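Long-range contact in group 3 allergen SMIPP-S Yv6023A04 (Sarcoptes scabiei type hominis, PDB 3H7O), which belongs to the trypsin-like (S1) serine protease family but is an inactivated scabies mite paralogue, probably without the peptidase activity of its relatives: residues Q189-P201 against A207-S219. The protein carries 3 engineered substitutions. Numbering follows the deposited sequence.
Sequences QQDTLVGVAAYFP and APEVFTKVGSYVS. Engineered in segment 189-201: Q190 (natural residue Asn).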
# COMPACT_ATOMS: atom_id res chain seq x y z
N GLN A 189 -8.31 -5.14 8.20
CA GLN A 189 -8.99 -5.59 9.41
C GLN A 189 -9.21 -7.08 9.22
O GLN A 189 -9.83 -7.51 8.23
CB GLN A 189 -10.31 -4.84 9.62
CG GLN A 189 -10.10 -3.37 9.97
CD GLN A 189 -11.39 -2.62 10.22
OE1 GLN A 189 -12.37 -2.77 9.49
NE2 GLN A 189 -11.39 -1.78 11.25
N GLN A 190 -8.66 -7.87 10.14
CA GLN A 190 -8.52 -9.33 9.97
C GLN A 190 -7.68 -9.63 8.72
O GLN A 190 -6.49 -9.32 8.69
CB GLN A 190 -9.89 -10.02 9.95
N ASP A 191 -8.27 -10.24 7.70
CA ASP A 191 -7.56 -10.42 6.43
C ASP A 191 -8.25 -9.67 5.28
O ASP A 191 -8.01 -9.95 4.10
CB ASP A 191 -7.34 -11.91 6.11
CG ASP A 191 -8.63 -12.64 5.78
OD1 ASP A 191 -9.68 -12.36 6.40
OD2 ASP A 191 -8.59 -13.52 4.90
N THR A 192 -9.10 -8.70 5.65
CA THR A 192 -9.83 -7.87 4.69
C THR A 192 -9.10 -6.55 4.46
O THR A 192 -8.87 -5.77 5.39
CB THR A 192 -11.28 -7.60 5.14
OG1 THR A 192 -11.99 -8.85 5.24
CG2 THR A 192 -12.01 -6.70 4.14
N LEU A 193 -8.76 -6.31 3.20
CA LEU A 193 -8.06 -5.11 2.77
C LEU A 193 -9.01 -3.92 2.75
O LEU A 193 -9.85 -3.80 1.86
CB LEU A 193 -7.47 -5.34 1.38
CG LEU A 193 -6.45 -4.37 0.80
CD1 LEU A 193 -5.19 -4.33 1.65
CD2 LEU A 193 -6.14 -4.80 -0.61
N VAL A 194 -8.87 -3.03 3.74
CA VAL A 194 -9.78 -1.88 3.85
C VAL A 194 -9.15 -0.59 3.33
O VAL A 194 -9.87 0.33 2.94
CB VAL A 194 -10.32 -1.70 5.30
CG1 VAL A 194 -11.05 -2.97 5.75
CG2 VAL A 194 -9.19 -1.36 6.27
N GLY A 195 -7.82 -0.53 3.32
CA GLY A 195 -7.12 0.65 2.85
C GLY A 195 -5.84 0.38 2.09
O GLY A 195 -5.24 -0.69 2.23
N VAL A 196 -5.44 1.35 1.28
CA VAL A 196 -4.12 1.41 0.67
C VAL A 196 -3.53 2.73 1.13
O VAL A 196 -4.12 3.79 0.90
CB VAL A 196 -4.20 1.40 -0.89
CG1 VAL A 196 -2.82 1.58 -1.50
CG2 VAL A 196 -4.84 0.12 -1.39
N ALA A 197 -2.38 2.68 1.81
CA ALA A 197 -1.79 3.89 2.37
C ALA A 197 -1.50 4.95 1.30
O ALA A 197 -0.96 4.65 0.23
CB ALA A 197 -0.52 3.57 3.16
N ALA A 198 -1.90 6.18 1.60
CA ALA A 198 -1.51 7.34 0.82
C ALA A 198 -0.35 7.99 1.54
O ALA A 198 -0.10 7.69 2.72
CB ALA A 198 -2.68 8.30 0.70
N TYR A 199 0.38 8.86 0.85
CA TYR A 199 1.42 9.66 1.49
C TYR A 199 1.52 11.04 0.88
O TYR A 199 1.67 11.18 -0.34
CB TYR A 199 2.78 8.95 1.48
CG TYR A 199 3.83 9.69 2.29
CD1 TYR A 199 3.96 9.48 3.66
CD2 TYR A 199 4.68 10.61 1.68
CE1 TYR A 199 4.92 10.16 4.40
CE2 TYR A 199 5.64 11.30 2.41
CZ TYR A 199 5.76 11.07 3.77
OH TYR A 199 6.70 11.75 4.49
N PHE A 200 1.44 12.06 1.73
CA PHE A 200 1.56 13.45 1.32
C PHE A 200 2.81 14.07 1.95
O PHE A 200 2.82 14.35 3.15
CB PHE A 200 0.31 14.24 1.71
CG PHE A 200 -0.92 13.83 0.97
CD1 PHE A 200 -1.31 14.50 -0.20
CD2 PHE A 200 -1.70 12.77 1.42
CE1 PHE A 200 -2.45 14.12 -0.89
CE2 PHE A 200 -2.84 12.37 0.72
CZ PHE A 200 -3.21 13.05 -0.44
N PRO A 201 3.87 14.26 1.14
CA PRO A 201 5.15 14.80 1.63
C PRO A 201 5.03 16.17 2.31
O PRO A 201 5.81 16.47 3.22
CB PRO A 201 6.00 14.91 0.35
CG PRO A 201 5.02 14.80 -0.79
CD PRO A 201 3.94 13.91 -0.29
N ALA A 207 0.04 15.35 11.63
CA ALA A 207 -1.11 14.93 10.81
C ALA A 207 -1.37 13.42 10.90
O ALA A 207 -0.42 12.63 11.00
CB ALA A 207 -0.91 15.34 9.36
N PRO A 208 -2.65 13.02 10.84
CA PRO A 208 -2.95 11.59 10.78
C PRO A 208 -2.50 11.01 9.45
O PRO A 208 -2.24 11.75 8.50
CB PRO A 208 -4.49 11.55 10.85
CG PRO A 208 -4.92 12.92 11.27
CD PRO A 208 -3.87 13.85 10.77
N GLU A 209 -2.38 9.68 9.39
CA GLU A 209 -2.11 8.99 8.14
C GLU A 209 -3.38 8.94 7.30
O GLU A 209 -4.48 8.86 7.84
CB GLU A 209 -1.56 7.58 8.41
CG GLU A 209 -0.29 7.53 9.27
CD GLU A 209 0.92 8.23 8.64
OE1 GLU A 209 0.98 8.36 7.40
OE2 GLU A 209 1.82 8.65 9.40
N VAL A 210 -3.22 8.99 5.98
CA VAL A 210 -4.35 8.92 5.06
C VAL A 210 -4.28 7.64 4.24
O VAL A 210 -3.20 7.24 3.79
CB VAL A 210 -4.44 10.16 4.14
CG1 VAL A 210 -5.62 10.05 3.16
CG2 VAL A 210 -4.58 11.42 4.97
N PHE A 211 -5.44 7.02 4.05
CA PHE A 211 -5.55 5.76 3.33
C PHE A 211 -6.64 5.87 2.29
O PHE A 211 -7.73 6.35 2.59
CB PHE A 211 -5.88 4.62 4.30
CG PHE A 211 -4.85 4.43 5.37
CD1 PHE A 211 -3.78 3.57 5.17
CD2 PHE A 211 -4.93 5.13 6.57
CE1 PHE A 211 -2.80 3.40 6.15
CE2 PHE A 211 -3.96 4.97 7.56
CZ PHE A 211 -2.90 4.10 7.35
N THR A 212 -6.35 5.43 1.08
CA THR A 212 -7.36 5.30 0.05
C THR A 212 -8.31 4.18 0.47
O THR A 212 -7.87 3.07 0.79
CB THR A 212 -6.74 4.98 -1.32
OG1 THR A 212 -5.89 6.06 -1.72
CG2 THR A 212 -7.82 4.80 -2.38
N LYS A 213 -9.60 4.49 0.49
CA LYS A 213 -10.63 3.57 0.93
C LYS A 213 -10.89 2.52 -0.16
O LYS A 213 -11.46 2.82 -1.20
CB LYS A 213 -11.90 4.36 1.27
CG LYS A 213 -13.03 3.56 1.89
CD LYS A 213 -14.00 4.47 2.66
CE LYS A 213 -14.46 5.67 1.84
NZ LYS A 213 -15.85 6.09 2.19
N VAL A 214 -10.46 1.29 0.10
CA VAL A 214 -10.56 0.20 -0.88
C VAL A 214 -12.02 -0.06 -1.28
O VAL A 214 -12.32 -0.31 -2.45
CB VAL A 214 -9.85 -1.10 -0.40
CG1 VAL A 214 -10.08 -2.25 -1.37
CG2 VAL A 214 -8.35 -0.86 -0.25
N GLY A 215 -12.93 0.05 -0.31
CA GLY A 215 -14.37 -0.11 -0.56
C GLY A 215 -14.92 0.76 -1.68
O GLY A 215 -15.85 0.37 -2.38
N SER A 216 -14.33 1.94 -1.85
CA SER A 216 -14.75 2.88 -2.89
C SER A 216 -14.36 2.45 -4.31
O SER A 216 -14.95 2.92 -5.28
CB SER A 216 -14.18 4.27 -2.62
OG SER A 216 -14.62 4.75 -1.36
N TYR A 217 -13.39 1.55 -4.40
CA TYR A 217 -12.85 1.11 -5.70
C TYR A 217 -13.04 -0.38 -5.96
O TYR A 217 -12.57 -0.90 -6.98
CB TYR A 217 -11.36 1.45 -5.80
CG TYR A 217 -11.07 2.93 -5.67
CD1 TYR A 217 -11.04 3.76 -6.79
CD2 TYR A 217 -10.83 3.51 -4.42
CE1 TYR A 217 -10.78 5.11 -6.68
CE2 TYR A 217 -10.57 4.87 -4.29
CZ TYR A 217 -10.54 5.66 -5.42
OH TYR A 217 -10.29 7.01 -5.30
N VAL A 218 -13.73 -1.07 -5.06
CA VAL A 218 -13.79 -2.53 -5.12
C VAL A 218 -14.55 -3.05 -6.36
O VAL A 218 -14.25 -4.13 -6.86
CB VAL A 218 -14.28 -3.16 -3.78
CG1 VAL A 218 -15.78 -3.12 -3.65
CG2 VAL A 218 -13.76 -4.59 -3.64
N SER A 219 -15.51 -2.26 -6.86
CA SER A 219 -16.20 -2.58 -8.10
C SER A 219 -15.22 -2.56 -9.29
O SER A 219 -15.22 -3.47 -10.12
CB SER A 219 -17.36 -1.61 -8.34
OG SER A 219 -18.04 -1.92 -9.53
O HOH W 1 -12.59 -0.09 2.46
O HOH W 2 -3.20 5.55 -1.53
O HOH W 3 -0.44 8.93 5.03
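V196 and T212 form the hydrogen-bonded pair of an antiparallel ladder. T212 N donates a hydrogen bond to V196 O at 2.8 Å, and V196 N donates one to T212 O at 3.0 Å. The second bond lies in the carbonyl plane. Toward one end A198 N bonds to V210 O at 2.8 Å. Toward the other, V214 N reaches V194 O at 3.1 Å, but from above the carbonyl plane, 47° out of it. A water also donates to V194 O and accepts from G215 N, so this carbonyl takes two donors where segment 207-219 leaves the ladder. Another water lies within hydrogen-bonding distance of A198 O and E209 OE1 and accepts from V210 N. It ties the backbones together beyond the last direct bond. E209 OE1 makes a salt bridge with R203.

The side chains pack on both faces of the ladder. F211 lies on the A197 face. Its CG stands anti to the carbonyl carbon (chi1 -60°), and the ring meets A197 obliquely, with CD1 3.4 Å from A197 CA and CE1 3.8 Å from A197 CB. The ring of F169 lies nearly parallel to that of F211. V196 and T212 share the other face. V214 extends the apolar packing there: its CG2 meets V196 CG2 at 3.8 Å, with the two side chains crossing at about a right angle. The same methyl touches L193 CG. Near the far end V210 CG1 sits by A198 CB and at the edge of the F200 ring.

A classic bulge places V194 and G195 opposite the single residue T187 of strand 186-189. With strand 209-213, strand 192-197 forms a buried beta hairpin in the second beta-barrel domain of the chymotrypsin-like fold, ahead of helix 218-225.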